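Local structure of haloacid dehalogenase (Pseudomonas aeruginosa, 3UMC) at residues A[23-29]-A[136-142]; A[191-197]-A[210-216]; A[164-169]-A[181-186]; A[28-32]-A[197-202]. The protein probably hydrolyses the carbon-halogen bond of L-2-haloacids, as a member of the haloacid dehalogenase-like hydrolase superfamily. One frame throughout, in Å; residues are numbered along the deposited sequence.

Interaction 1 (A[23-29]-A[136-142]); sequences RAILFDV and YWLAALS
I25 and Y136 meet where strand 24-27 runs parallel to strand 137-140, the methyl I25 CD1 resting 3.9 Å from Y136 CD2. With chi1 at -55°, I25 holds CG1 beside its own backbone N and extends it to the tyrosine ring, while CG2, the branch anti to N, lies against one face of the F27 ring near its rim. L138 comes to that ring differently, at the edge and in plane, with CD2 4.0 Å from F27 CE2. Helix 125-132 packs on I25, F27 and L138. On the face of A24 and L26, the leucine divides its methyls: CD2 packs 4.0 Å from A139 CB and CD1 reaches L141 CD2 at 4.1 Å. A24 CB touches W137 CB (4.0 Å), beyond which the indole leads away and W137 packs on D151 of the second subunit. Five backbone hydrogen bonds join the strands, among them I25 N to W137 O and F27 N to A139 O, both 2.8 Å. Side chains thus meet across the pair through carbon alone, and the main chain meets the polar demand of a buried sheet, while D28, just past the strand, directs its carboxylate to K173 and T32.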
loop_
_atom_site.group_PDB
_atom_site.type_symbol
_atom_site.label_atom_id
_atom_site.label_comp_id
_atom_site.label_asym_id
_atom_site.label_seq_id
_atom_site.Cartn_x
_atom_site.Cartn_y
_atom_site.Cartn_z
ATOM N N ARG A 23 14.582 -8.747 -1.995
ATOM C CA ARG A 23 13.675 -8.640 -0.854
ATOM C C ARG A 23 12.207 -8.372 -1.162
ATOM O O ARG A 23 11.341 -8.572 -0.287
ATOM C CB ARG A 23 14.173 -7.548 0.065
ATOM C CG ARG A 23 15.509 -8.001 0.797
ATOM C CD ARG A 23 16.272 -6.871 1.535
ATOM N NE ARG A 23 17.709 -7.098 1.489
ATOM C CZ ARG A 23 18.383 -8.011 2.208
ATOM N NH1 ARG A 23 17.766 -8.842 3.080
ATOM N NH2 ARG A 23 19.705 -8.092 2.053
ATOM N N ALA A 24 11.931 -7.888 -2.375
ATOM C CA ALA A 24 10.588 -7.508 -2.748
ATOM C C ALA A 24 10.307 -7.953 -4.175
ATOM O O ALA A 24 11.181 -7.931 -5.029
ATOM C CB ALA A 24 10.418 -5.993 -2.625
ATOM N N ILE A 25 9.072 -8.343 -4.436
ATOM C CA ILE A 25 8.638 -8.672 -5.750
ATOM C C ILE A 25 7.507 -7.739 -6.039
ATOM O O ILE A 25 6.468 -7.694 -5.334
ATOM C CB ILE A 25 8.124 -10.127 -5.878
ATOM C CG1 ILE A 25 9.147 -11.121 -5.406
ATOM C CG2 ILE A 25 7.838 -10.470 -7.308
ATOM C CD1 ILE A 25 8.659 -12.541 -5.398
ATOM N N LEU A 26 7.686 -7.009 -7.122
ATOM C CA LEU A 26 6.639 -6.183 -7.675
ATOM C C LEU A 26 5.939 -7.023 -8.743
ATOM O O LEU A 26 6.557 -7.737 -9.511
ATOM C CB LEU A 26 7.277 -4.976 -8.372
ATOM C CG LEU A 26 8.149 -3.999 -7.582
ATOM C CD1 LEU A 26 8.845 -2.972 -8.570
ATOM C CD2 LEU A 26 7.314 -3.292 -6.612
ATOM N N PHE A 27 4.653 -6.854 -8.840
ATOM C CA PHE A 27 3.894 -7.541 -9.814
ATOM C C PHE A 27 3.069 -6.603 -10.660
ATOM O O PHE A 27 2.326 -5.830 -10.157
ATOM C CB PHE A 27 2.849 -8.439 -9.105
ATOM C CG PHE A 27 3.412 -9.586 -8.400
ATOM C CD1 PHE A 27 3.476 -10.814 -9.010
ATOM C CD2 PHE A 27 3.840 -9.461 -7.099
ATOM C CE1 PHE A 27 3.934 -11.872 -8.369
ATOM C CE2 PHE A 27 4.334 -10.571 -6.428
ATOM C CZ PHE A 27 4.368 -11.748 -7.044
ATOM N N ASP A 28 3.110 -6.815 -11.958
ATOM C CA ASP A 28 2.044 -6.389 -12.850
ATOM C C ASP A 28 0.740 -7.134 -12.502
ATOM O O ASP A 28 0.817 -8.237 -12.001
ATOM C CB ASP A 28 2.489 -6.674 -14.301
ATOM C CG ASP A 28 1.411 -6.328 -15.307
ATOM O OD1 ASP A 28 1.048 -5.155 -15.378
ATOM O OD2 ASP A 28 0.885 -7.258 -15.976
ATOM N N VAL A 29 -0.461 -6.562 -12.731
ATOM C CA VAL A 29 -1.662 -7.208 -12.178
ATOM C C VAL A 29 -2.623 -7.661 -13.263
ATOM O O VAL A 29 -2.992 -8.850 -13.296
ATOM C CB VAL A 29 -2.420 -6.358 -11.168
ATOM C CG1 VAL A 29 -3.483 -7.142 -10.523
ATOM C CG2 VAL A 29 -1.483 -5.831 -10.058
ATOM N N TYR A 136 9.199 -12.646 0.874
ATOM C CA TYR A 136 9.323 -11.417 0.061
ATOM C C TYR A 136 8.175 -10.528 0.302
ATOM O O TYR A 136 7.053 -10.994 0.596
ATOM C CB TYR A 136 9.351 -11.718 -1.441
ATOM C CG TYR A 136 10.363 -12.742 -1.837
ATOM C CD1 TYR A 136 11.703 -12.410 -1.928
ATOM C CD2 TYR A 136 9.986 -14.065 -2.064
ATOM C CE1 TYR A 136 12.657 -13.359 -2.252
ATOM C CE2 TYR A 136 10.918 -15.022 -2.397
ATOM C CZ TYR A 136 12.255 -14.658 -2.454
ATOM O OH TYR A 136 13.183 -15.581 -2.766
ATOM N N TRP A 137 8.440 -9.237 0.278
ATOM C CA TRP A 137 7.383 -8.287 0.247
ATOM C C TRP A 137 6.744 -8.408 -1.125
ATOM O O TRP A 137 7.434 -8.508 -2.149
ATOM C CB TRP A 137 7.912 -6.838 0.377
ATOM C CG TRP A 137 8.382 -6.463 1.736
ATOM C CD1 TRP A 137 8.108 -7.101 2.910
ATOM C CD2 TRP A 137 9.189 -5.335 2.074
ATOM N NE1 TRP A 137 8.701 -6.430 3.954
ATOM C CE2 TRP A 137 9.376 -5.350 3.461
ATOM C CE3 TRP A 137 9.728 -4.287 1.344
ATOM C CZ2 TRP A 137 10.119 -4.379 4.125
ATOM C CZ3 TRP A 137 10.500 -3.343 2.002
ATOM C CH2 TRP A 137 10.669 -3.393 3.375
ATOM N N LEU A 138 5.457 -8.286 -1.155
ATOM C CA LEU A 138 4.711 -8.318 -2.425
ATOM C C LEU A 138 4.045 -6.998 -2.646
ATOM O O LEU A 138 3.296 -6.505 -1.780
ATOM C CB LEU A 138 3.633 -9.424 -2.432
ATOM C CG LEU A 138 4.010 -10.829 -1.965
ATOM C CD1 LEU A 138 2.828 -11.833 -2.128
ATOM C CD2 LEU A 138 5.323 -11.332 -2.655
ATOM N N ALA A 139 4.268 -6.417 -3.824
ATOM C CA ALA A 139 3.591 -5.150 -4.147
ATOM C C ALA A 139 3.092 -5.106 -5.577
ATOM O O ALA A 139 3.720 -5.621 -6.471
ATOM C CB ALA A 139 4.556 -3.963 -3.837
ATOM N N ALA A 140 1.907 -4.532 -5.762
ATOM C CA ALA A 140 1.326 -4.310 -7.030
ATOM C C ALA A 140 2.068 -3.178 -7.697
ATOM O O ALA A 140 2.308 -2.145 -7.081
ATOM C CB ALA A 140 -0.233 -3.920 -6.893
ATOM N N LEU A 141 2.348 -3.338 -8.982
ATOM C CA LEU A 141 2.875 -2.250 -9.813
ATOM C C LEU A 141 2.018 -2.117 -11.032
ATOM O O LEU A 141 2.294 -2.702 -12.036
ATOM C CB LEU A 141 4.326 -2.524 -10.207
ATOM C CG LEU A 141 5.142 -1.341 -10.743
ATOM C CD1 LEU A 141 5.700 -0.457 -9.574
ATOM C CD2 LEU A 141 6.266 -1.935 -11.580
ATOM N N SER A 142 0.969 -1.333 -10.934
ATOM C CA SER A 142 -0.079 -1.317 -11.921
ATOM C C SER A 142 -0.334 0.076 -12.491
ATOM O O SER A 142 -0.207 1.097 -11.813
ATOM C CB SER A 142 -1.372 -1.773 -11.261
ATOM O OG SER A 142 -2.388 -1.922 -12.219
#

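Interaction 2 (A[191-197]-A[210-216])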
loop_
_atom_site.group_PDB
_atom_site.type_symbol
_atom_site.label_atom_id
_atom_site.label_comp_id
_atom_site.label_asym_id
_atom_site.label_seq_id
_atom_site.Cartn_x
_atom_site.Cartn_y
_atom_site.Cartn_z
ATOM N N GLN A 191 18.433 -3.499 -7.703
ATOM C CA GLN A 191 18.954 -4.834 -7.791
ATOM C C GLN A 191 18.387 -5.723 -6.686
ATOM O O GLN A 191 18.592 -6.934 -6.713
ATOM C CB GLN A 191 20.504 -4.817 -7.721
ATOM C CG GLN A 191 21.177 -4.040 -8.871
ATOM C CD GLN A 191 21.158 -2.518 -8.674
ATOM O OE1 GLN A 191 20.898 -1.991 -7.539
ATOM N NE2 GLN A 191 21.448 -1.787 -9.775
ATOM N N GLU A 192 17.753 -5.141 -5.672
ATOM C CA GLU A 192 17.124 -5.962 -4.634
ATOM C C GLU A 192 15.602 -6.151 -4.890
ATOM O O GLU A 192 14.895 -6.744 -4.081
ATOM C CB GLU A 192 17.405 -5.398 -3.227
ATOM C CG GLU A 192 18.881 -5.751 -2.776
ATOM C CD GLU A 192 19.281 -5.152 -1.421
ATOM O OE1 GLU A 192 18.412 -5.066 -0.544
ATOM O OE2 GLU A 192 20.480 -4.778 -1.233
ATOM N N VAL A 193 15.143 -5.716 -6.040
ATOM C CA VAL A 193 13.716 -5.777 -6.368
ATOM C C VAL A 193 13.514 -6.518 -7.675
ATOM O O VAL A 193 14.250 -6.285 -8.631
ATOM C CB VAL A 193 13.119 -4.378 -6.497
ATOM C CG1 VAL A 193 11.570 -4.441 -6.789
ATOM C CG2 VAL A 193 13.420 -3.620 -5.200
HETATM N N MSE A 194 12.573 -7.474 -7.671
HETATM C CA MSE A 194 12.237 -8.201 -8.881
HETATM C C MSE A 194 10.858 -7.785 -9.391
HETATM O O MSE A 194 9.932 -7.659 -8.639
HETATM C CB MSE A 194 12.334 -9.711 -8.630
HETATM C CG MSE A 194 11.902 -10.542 -9.834
HETATM SE SE MSE A 194 12.378 -12.471 -9.546
HETATM C CE MSE A 194 11.016 -12.811 -8.392
ATOM N N LEU A 195 10.726 -7.555 -10.683
ATOM C CA LEU A 195 9.437 -7.421 -11.292
ATOM C C LEU A 195 9.031 -8.744 -11.882
ATOM O O LEU A 195 9.753 -9.315 -12.716
ATOM C CB LEU A 195 9.428 -6.400 -12.408
ATOM C CG LEU A 195 8.089 -6.264 -13.203
ATOM C CD1 LEU A 195 6.870 -5.871 -12.325
ATOM C CD2 LEU A 195 8.226 -5.337 -14.437
ATOM N N CYS A 196 7.812 -9.158 -11.551
ATOM C CA CYS A 196 7.170 -10.318 -12.187
ATOM C C CYS A 196 6.051 -9.851 -13.083
ATOM O O CYS A 196 5.145 -9.153 -12.638
ATOM C CB CYS A 196 6.663 -11.248 -11.092
ATOM S SG CYS A 196 5.712 -12.672 -11.686
ATOM N N ALA A 197 6.088 -10.247 -14.345
ATOM C CA ALA A 197 5.068 -9.853 -15.322
ATOM C C ALA A 197 4.862 -10.868 -16.408
ATOM O O ALA A 197 5.731 -11.620 -16.723
ATOM C CB ALA A 197 5.458 -8.502 -16.025
ATOM N N GLY A 210 17.894 -1.685 -13.732
ATOM C CA GLY A 210 18.656 -2.479 -12.768
ATOM C C GLY A 210 17.771 -3.512 -12.017
ATOM O O GLY A 210 18.243 -4.225 -11.141
ATOM N N LEU A 211 16.485 -3.590 -12.324
ATOM C CA LEU A 211 15.619 -4.592 -11.626
ATOM C C LEU A 211 15.840 -6.043 -12.104
ATOM O O LEU A 211 16.155 -6.308 -13.227
ATOM C CB LEU A 211 14.126 -4.199 -11.696
ATOM C CG LEU A 211 13.677 -3.063 -10.774
ATOM C CD1 LEU A 211 13.934 -1.661 -11.449
ATOM C CD2 LEU A 211 12.183 -3.115 -10.396
ATOM N N LYS A 212 15.663 -6.997 -11.201
ATOM C CA LYS A 212 15.578 -8.413 -11.568
ATOM C C LYS A 212 14.206 -8.624 -12.245
ATOM O O LYS A 212 13.275 -7.791 -12.058
ATOM C CB LYS A 212 15.733 -9.267 -10.337
ATOM C CG LYS A 212 17.077 -9.138 -9.539
ATOM C CD LYS A 212 18.267 -9.326 -10.446
ATOM C CE LYS A 212 19.570 -9.510 -9.600
ATOM N NZ LYS A 212 20.003 -8.229 -8.955
ATOM N N THR A 213 14.087 -9.703 -13.036
ATOM C CA THR A 213 12.940 -9.946 -13.873
ATOM C C THR A 213 12.506 -11.423 -13.808
ATOM O O THR A 213 13.358 -12.363 -13.861
ATOM C CB THR A 213 13.242 -9.608 -15.291
ATOM O OG1 THR A 213 14.499 -10.208 -15.610
ATOM C CG2 THR A 213 13.380 -8.069 -15.452
ATOM N N ALA A 214 11.191 -11.610 -13.683
ATOM C CA ALA A 214 10.556 -12.953 -13.761
ATOM C C ALA A 214 9.372 -12.878 -14.686
ATOM O O ALA A 214 8.519 -12.010 -14.541
ATOM C CB ALA A 214 10.144 -13.437 -12.367
ATOM N N PHE A 215 9.392 -13.724 -15.698
ATOM C CA PHE A 215 8.375 -13.790 -16.733
ATOM C C PHE A 215 7.479 -15.027 -16.506
ATOM O O PHE A 215 7.951 -16.147 -16.353
ATOM C CB PHE A 215 9.029 -13.932 -18.104
ATOM C CG PHE A 215 8.062 -14.126 -19.227
ATOM C CD1 PHE A 215 7.322 -13.094 -19.695
ATOM C CD2 PHE A 215 7.965 -15.337 -19.895
ATOM C CE1 PHE A 215 6.422 -13.281 -20.747
ATOM C CE2 PHE A 215 7.094 -15.495 -20.946
ATOM C CZ PHE A 215 6.339 -14.489 -21.357
ATOM N N ILE A 216 6.175 -14.810 -16.532
ATOM C CA ILE A 216 5.183 -15.927 -16.519
ATOM C C ILE A 216 4.274 -15.745 -17.708
ATOM O O ILE A 216 3.558 -14.795 -17.745
ATOM C CB ILE A 216 4.368 -15.875 -15.245
ATOM C CG1 ILE A 216 5.315 -16.052 -14.051
ATOM C CG2 ILE A 216 3.317 -17.027 -15.163
ATOM C CD1 ILE A 216 4.620 -16.362 -12.707
#
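A lysine that folds back to grip the main chain of the other segment sets this contact apart: K212 NZ donates to Q191 O at 2.9 Å, in the carbonyl plane and on a lone pair. Bends at chi2 (-53°) and chi4 (-72°) curl the K212 chain round to that oxygen, and its ammonium lies against Q191 CB. Past this side-chain bond, strands 193-197 and 212-216 pair in parallel, with bonds such as L195 N to K212 O (2.9 Å) and A214 N to L195 O (2.9 Å). M194, present as selenomethionine, runs out extended through its first two torsions, which sets SE 3.7 Å from A214 CB; the bend at the last moves only CE. Farther along the same face, C196 SG meets I216 CD1 at 4.0 Å; helix 243-251 packs over these residues. V193 and L211 lie side by side and point the same way, V193 CG1 3.9 Å from L211 CD2, and both touch L26 of strand 24-27. On the other face, L195, T213 and F215 pack against helix 200-208. G210, with phi 97°, is the C-prime residue of the Schellman motif that ends this helix, L211 N bonding to A206 O and G210 N to R207 O, turning the chain into strand 212-216. Strand 193-197, helix 200-208 and strand 212-216 form a beta-alpha-beta crossover, the repeating unit of the Rossmann-like core of this superfamily.

Interaction 3 (A[164-169]-A[181-186])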
loop_
_atom_site.group_PDB
_atom_site.type_symbol
_atom_site.label_atom_id
_atom_site.label_comp_id
_atom_site.label_asym_id
_atom_site.label_seq_id
_atom_site.Cartn_x
_atom_site.Cartn_y
_atom_site.Cartn_z
ATOM N N LEU A 164 1.609 -0.057 -5.359
ATOM C CA LEU A 164 2.455 1.020 -5.913
ATOM C C LEU A 164 2.014 1.391 -7.310
ATOM O O LEU A 164 2.617 0.990 -8.259
ATOM C CB LEU A 164 3.927 0.577 -5.938
ATOM C CG LEU A 164 4.468 0.377 -4.541
ATOM C CD1 LEU A 164 5.742 -0.423 -4.553
ATOM C CD2 LEU A 164 4.566 1.661 -3.746
ATOM N N CYS A 165 0.914 2.099 -7.425
ATOM C CA CYS A 165 0.248 2.293 -8.691
ATOM C C CYS A 165 0.681 3.615 -9.342
ATOM O O CYS A 165 1.274 4.453 -8.723
ATOM C CB CYS A 165 -1.243 2.351 -8.449
ATOM S SG CYS A 165 -1.869 0.788 -7.696
ATOM N N ALA A 166 0.300 3.762 -10.586
ATOM C CA ALA A 166 0.713 4.800 -11.454
ATOM C C ALA A 166 0.369 6.150 -10.893
ATOM O O ALA A 166 1.152 7.100 -11.054
ATOM C CB ALA A 166 0.064 4.608 -12.816
ATOM N N ASP A 167 -0.800 6.217 -10.252
ATOM C CA ASP A 167 -1.224 7.466 -9.652
ATOM C C ASP A 167 -0.432 7.871 -8.421
ATOM O O ASP A 167 -0.637 8.940 -7.983
ATOM C CB ASP A 167 -2.737 7.531 -9.407
ATOM C CG ASP A 167 -3.254 6.580 -8.309
ATOM O OD1 ASP A 167 -2.651 5.515 -8.014
ATOM O OD2 ASP A 167 -4.284 6.946 -7.702
ATOM N N LEU A 168 0.465 7.051 -7.855
ATOM C CA LEU A 168 1.349 7.538 -6.814
ATOM C C LEU A 168 2.424 8.415 -7.477
ATOM O O LEU A 168 2.996 9.283 -6.859
ATOM C CB LEU A 168 2.085 6.414 -6.049
ATOM C CG LEU A 168 1.373 5.342 -5.269
ATOM C CD1 LEU A 168 2.371 4.558 -4.355
ATOM C CD2 LEU A 168 0.216 5.927 -4.498
ATOM N N PHE A 169 2.727 8.135 -8.733
ATOM C CA PHE A 169 3.902 8.686 -9.387
ATOM C C PHE A 169 3.534 9.657 -10.487
ATOM O O PHE A 169 4.373 10.371 -10.969
ATOM C CB PHE A 169 4.709 7.544 -9.988
ATOM C CG PHE A 169 4.983 6.423 -9.022
ATOM C CD1 PHE A 169 5.801 6.611 -7.937
ATOM C CD2 PHE A 169 4.421 5.180 -9.210
ATOM C CE1 PHE A 169 6.026 5.599 -7.050
ATOM C CE2 PHE A 169 4.728 4.115 -8.344
ATOM C CZ PHE A 169 5.493 4.337 -7.254
ATOM N N GLY A 181 10.157 4.921 -8.673
ATOM C CA GLY A 181 9.356 5.311 -7.515
ATOM C C GLY A 181 9.026 4.137 -6.573
ATOM O O GLY A 181 9.110 4.264 -5.341
ATOM N N ALA A 182 8.710 2.986 -7.155
ATOM C CA ALA A 182 8.393 1.779 -6.369
ATOM C C ALA A 182 9.566 1.451 -5.478
ATOM O O ALA A 182 9.372 1.233 -4.286
ATOM C CB ALA A 182 8.127 0.646 -7.232
ATOM N N CYS A 183 10.765 1.427 -6.060
ATOM C CA CYS A 183 11.961 1.088 -5.304
ATOM C C CYS A 183 12.277 2.112 -4.259
ATOM O O CYS A 183 12.709 1.766 -3.163
ATOM C CB CYS A 183 13.185 0.908 -6.189
ATOM S SG CYS A 183 13.018 -0.475 -7.476
ATOM N N ARG A 184 11.997 3.369 -4.573
ATOM C CA ARG A 184 12.202 4.469 -3.615
ATOM C C ARG A 184 11.250 4.244 -2.439
ATOM O O ARG A 184 11.648 4.293 -1.298
ATOM C CB ARG A 184 11.954 5.844 -4.314
ATOM C CG ARG A 184 11.596 6.970 -3.339
ATOM C CD ARG A 184 11.642 8.353 -3.980
ATOM N NE ARG A 184 10.659 8.451 -5.025
ATOM C CZ ARG A 184 9.367 8.657 -4.814
ATOM N NH1 ARG A 184 8.928 8.749 -3.583
ATOM N NH2 ARG A 184 8.514 8.739 -5.839
ATOM N N LEU A 185 9.971 3.983 -2.702
ATOM C CA LEU A 185 9.046 3.786 -1.557
ATOM C C LEU A 185 9.347 2.527 -0.710
ATOM O O LEU A 185 9.102 2.498 0.527
ATOM C CB LEU A 185 7.605 3.905 -2.024
ATOM C CG LEU A 185 7.218 5.301 -2.549
ATOM C CD1 LEU A 185 5.872 5.282 -3.272
ATOM C CD2 LEU A 185 7.180 6.275 -1.306
ATOM N N LEU A 186 9.891 1.489 -1.337
ATOM C CA LEU A 186 10.270 0.279 -0.616
ATOM C C LEU A 186 11.630 0.437 0.074
ATOM O O LEU A 186 12.057 -0.440 0.808
ATOM C CB LEU A 186 10.358 -0.916 -1.570
ATOM C CG LEU A 186 8.999 -1.365 -2.180
ATOM C CD1 LEU A 186 9.173 -2.504 -3.232
ATOM C CD2 LEU A 186 7.949 -1.714 -1.122
HETATM O O HOH W 1 5.553 9.847 -5.977
#
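F169 enters helix 176-186 as a knob in a hole, its ring set among G181, A182, R184 and L185. The approach to the helix backbone is close: F169 CE1 lies 3.4 Å from G181 C, and F169 CZ 3.5 Å from A182 N. G181 has no side chain to hold the ring off. One face of the ring is covered from its own segment by L168 CB, which stands over the ring centre. Next to it, L168 CD1 touches L185 CD1 at 3.7 Å, and L164 slides past L185 in the opposite direction. With CG held beside the backbone N (chi1 -65°), L164 sends CD1 to within 3.7 Å of A182 CB and CD2 toward L185. The contact thus joins the 166-169 turn and L164, just after edge strand 162-163, to helix 176-186 on the sheet face of A24 and L26; at this deep end L164 packs on L26 and A139, and L186 on L26 and W137.

The exposed R184 marks the looser side. Its chain bends at chi3 (63°) and returns alongside the phenylalanine, bringing NH2 4.0 Å from F169 CD1. NH2 lies at the ring edge, near the ring plane, so the charge is not over the pi face; ring and guanidinium planes are 83° apart. A water donates to L168 O at 2.8 Å and accepts from R184 NH2 at 3.2 Å. D167 and L168 pack on L185 of the second subunit. With no direct hydrogen bond between the segments, the contact depends on the fit of apolar surfaces, and water mediates its polar link.

Interaction 4 (A[28-32]-A[197-202])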
loop_
_atom_site.group_PDB
_atom_site.type_symbol
_atom_site.label_atom_id
_atom_site.label_comp_id
_atom_site.label_asym_id
_atom_site.label_seq_id
_atom_site.Cartn_x
_atom_site.Cartn_y
_atom_site.Cartn_z
ATOM N N ASP A 28 3.110 -6.815 -11.958
ATOM C CA ASP A 28 2.044 -6.389 -12.850
ATOM C C ASP A 28 0.740 -7.134 -12.502
ATOM O O ASP A 28 0.817 -8.237 -12.001
ATOM C CB ASP A 28 2.489 -6.674 -14.301
ATOM C CG ASP A 28 1.411 -6.328 -15.307
ATOM O OD1 ASP A 28 1.048 -5.155 -15.378
ATOM O OD2 ASP A 28 0.885 -7.258 -15.976
ATOM N N VAL A 29 -0.461 -6.562 -12.731
ATOM C CA VAL A 29 -1.662 -7.208 -12.178
ATOM C C VAL A 29 -2.623 -7.661 -13.263
ATOM O O VAL A 29 -2.992 -8.850 -13.296
ATOM C CB VAL A 29 -2.420 -6.358 -11.168
ATOM C CG1 VAL A 29 -3.483 -7.142 -10.523
ATOM C CG2 VAL A 29 -1.483 -5.831 -10.058
ATOM N N PHE A 30 -3.005 -6.744 -14.156
ATOM C CA PHE A 30 -3.803 -7.131 -15.315
ATOM C C PHE A 30 -3.106 -8.107 -16.219
ATOM O O PHE A 30 -2.019 -7.846 -16.694
ATOM C CB PHE A 30 -4.242 -5.911 -16.148
ATOM C CG PHE A 30 -5.228 -5.029 -15.431
ATOM C CD1 PHE A 30 -6.001 -5.501 -14.426
ATOM C CD2 PHE A 30 -5.376 -3.735 -15.765
ATOM C CE1 PHE A 30 -6.893 -4.674 -13.782
ATOM C CE2 PHE A 30 -6.320 -2.920 -15.117
ATOM C CZ PHE A 30 -7.058 -3.400 -14.151
ATOM N N GLY A 31 -3.737 -9.250 -16.429
ATOM C CA GLY A 31 -3.182 -10.291 -17.258
ATOM C C GLY A 31 -2.193 -11.143 -16.497
ATOM O O GLY A 31 -2.283 -12.356 -16.488
ATOM N N THR A 32 -1.198 -10.527 -15.888
ATOM C CA THR A 32 -0.204 -11.300 -15.125
ATOM C C THR A 32 -0.816 -12.138 -13.980
ATOM O O THR A 32 -0.456 -13.243 -13.800
ATOM C CB THR A 32 0.873 -10.371 -14.570
ATOM O OG1 THR A 32 1.534 -9.731 -15.658
ATOM C CG2 THR A 32 1.904 -11.169 -13.734
ATOM N N ALA A 197 6.088 -10.247 -14.345
ATOM C CA ALA A 197 5.068 -9.853 -15.322
ATOM C C ALA A 197 4.862 -10.868 -16.408
ATOM O O ALA A 197 5.731 -11.620 -16.723
ATOM C CB ALA A 197 5.458 -8.502 -16.025
ATOM N N ALA A 198 3.707 -10.801 -17.046
ATOM C CA ALA A 198 3.405 -11.594 -18.235
ATOM C C ALA A 198 3.733 -10.865 -19.530
ATOM O O ALA A 198 3.450 -11.356 -20.643
ATOM C CB ALA A 198 1.926 -11.976 -18.210
ATOM N N HIS A 199 4.288 -9.664 -19.440
ATOM C CA HIS A 199 4.438 -8.831 -20.668
ATOM C C HIS A 199 5.910 -8.413 -20.790
ATOM O O HIS A 199 6.529 -7.850 -19.818
ATOM C CB HIS A 199 3.426 -7.662 -20.686
ATOM C CG HIS A 199 2.040 -8.052 -20.272
ATOM N ND1 HIS A 199 1.484 -7.688 -19.060
ATOM C CD2 HIS A 199 1.184 -8.920 -20.824
ATOM C CE1 HIS A 199 0.298 -8.238 -18.949
ATOM N NE2 HIS A 199 0.085 -8.980 -20.023
ATOM N N ASN A 200 6.522 -8.783 -21.905
ATOM C CA ASN A 200 7.960 -8.530 -22.073
ATOM C C ASN A 200 8.307 -7.041 -22.044
ATOM O O ASN A 200 9.405 -6.742 -21.618
ATOM C CB ASN A 200 8.482 -9.112 -23.394
ATOM C CG ASN A 200 8.634 -10.645 -23.338
ATOM O OD1 ASN A 200 9.629 -11.184 -22.855
ATOM N ND2 ASN A 200 7.650 -11.338 -23.870
ATOM N N TYR A 201 7.390 -6.138 -22.496
ATOM C CA TYR A 201 7.696 -4.712 -22.543
ATOM C C TYR A 201 7.965 -4.183 -21.132
ATOM O O TYR A 201 8.795 -3.328 -20.923
ATOM C CB TYR A 201 6.570 -3.876 -23.223
ATOM C CG TYR A 201 5.565 -3.414 -22.210
ATOM C CD1 TYR A 201 5.758 -2.222 -21.527
ATOM C CD2 TYR A 201 4.470 -4.238 -21.830
ATOM C CE1 TYR A 201 4.856 -1.816 -20.506
ATOM C CE2 TYR A 201 3.565 -3.836 -20.845
ATOM C CZ TYR A 201 3.769 -2.628 -20.181
ATOM O OH TYR A 201 2.921 -2.199 -19.176
ATOM N N ASP A 202 7.266 -4.739 -20.152
ATOM C CA ASP A 202 7.387 -4.324 -18.761
ATOM C C ASP A 202 8.699 -4.752 -18.146
ATOM O O ASP A 202 9.366 -4.016 -17.382
ATOM C CB ASP A 202 6.212 -4.962 -17.979
ATOM C CG ASP A 202 5.803 -4.172 -16.728
ATOM O OD1 ASP A 202 6.334 -3.082 -16.433
ATOM O OD2 ASP A 202 4.922 -4.691 -16.026
#
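D28 and T32, in the loop that follows strand 24-27, the first of the Rossmann-like sheet, face A197, A198 and H199. The run of residues 28-32 fits the first sequence motif of the haloacid dehalogenase superfamily, whose active site lies at this end of the strands. Apolar contact is slight: D28 CB rests 3.9 Å from A197 CB, and T32 CG2 packs near A197 CA.

Among the charged groups, D28 OD1 and D202 OD2 stand 4.0 Å apart with their carboxylate planes 88° from each other. K173 forms a salt bridge to both oxygens and probably offsets their mutual repulsion, while D202 OD1 is hydrogen-bonded to Y179 OH.

The ring contacts belong to H199, at the N-cap position of helix 200-208. D28 crosses it at about a right angle, with D28 CG at the ring edge and in plane. F30 O approaches the same ring in plane, 3.3 Å from H199 CE1. A198 CB lies against one ring face, toward the rim, and E221 OE1 is hydrogen-bonded to H199 NE2, fixing the far end of the ring.

The hydrogen bonds across and beside the interface converge on one hydroxyl. T32 chi1, near -61°, keeps OG1 beside the backbone N, where it accepts from A198 N at 2.8 Å. The same T32 OG1 donates to D28 OD2 at 2.6 Å, using the anti lone pair of that carboxylate oxygen.

Interactions 1 and 2 adjoin in one parallel sheet: strands 24-27 and 193-197 are neighbours, with L26 N hydrogen-bonded to M194 O and L26 O to C196 N. Both rely on backbone ladders with apolar side chains, interaction 2 with one lysine-to-carbonyl bond besides. Interaction 3 lies where helix 176-186 packs on one face of that sheet, mostly buried but with R184 exposed, by apolar fit and a water bridge; like interaction 1 it touches the second subunit. Interaction 4 shares D28 and V29 with interaction 1 and A197 with interaction 2. At the C-terminal ends of those strands the chemistry changes to carboxylates, a histidine and a hydroxyl. The centre of interaction 4, about 6 Å from the chain's centre, is the most central.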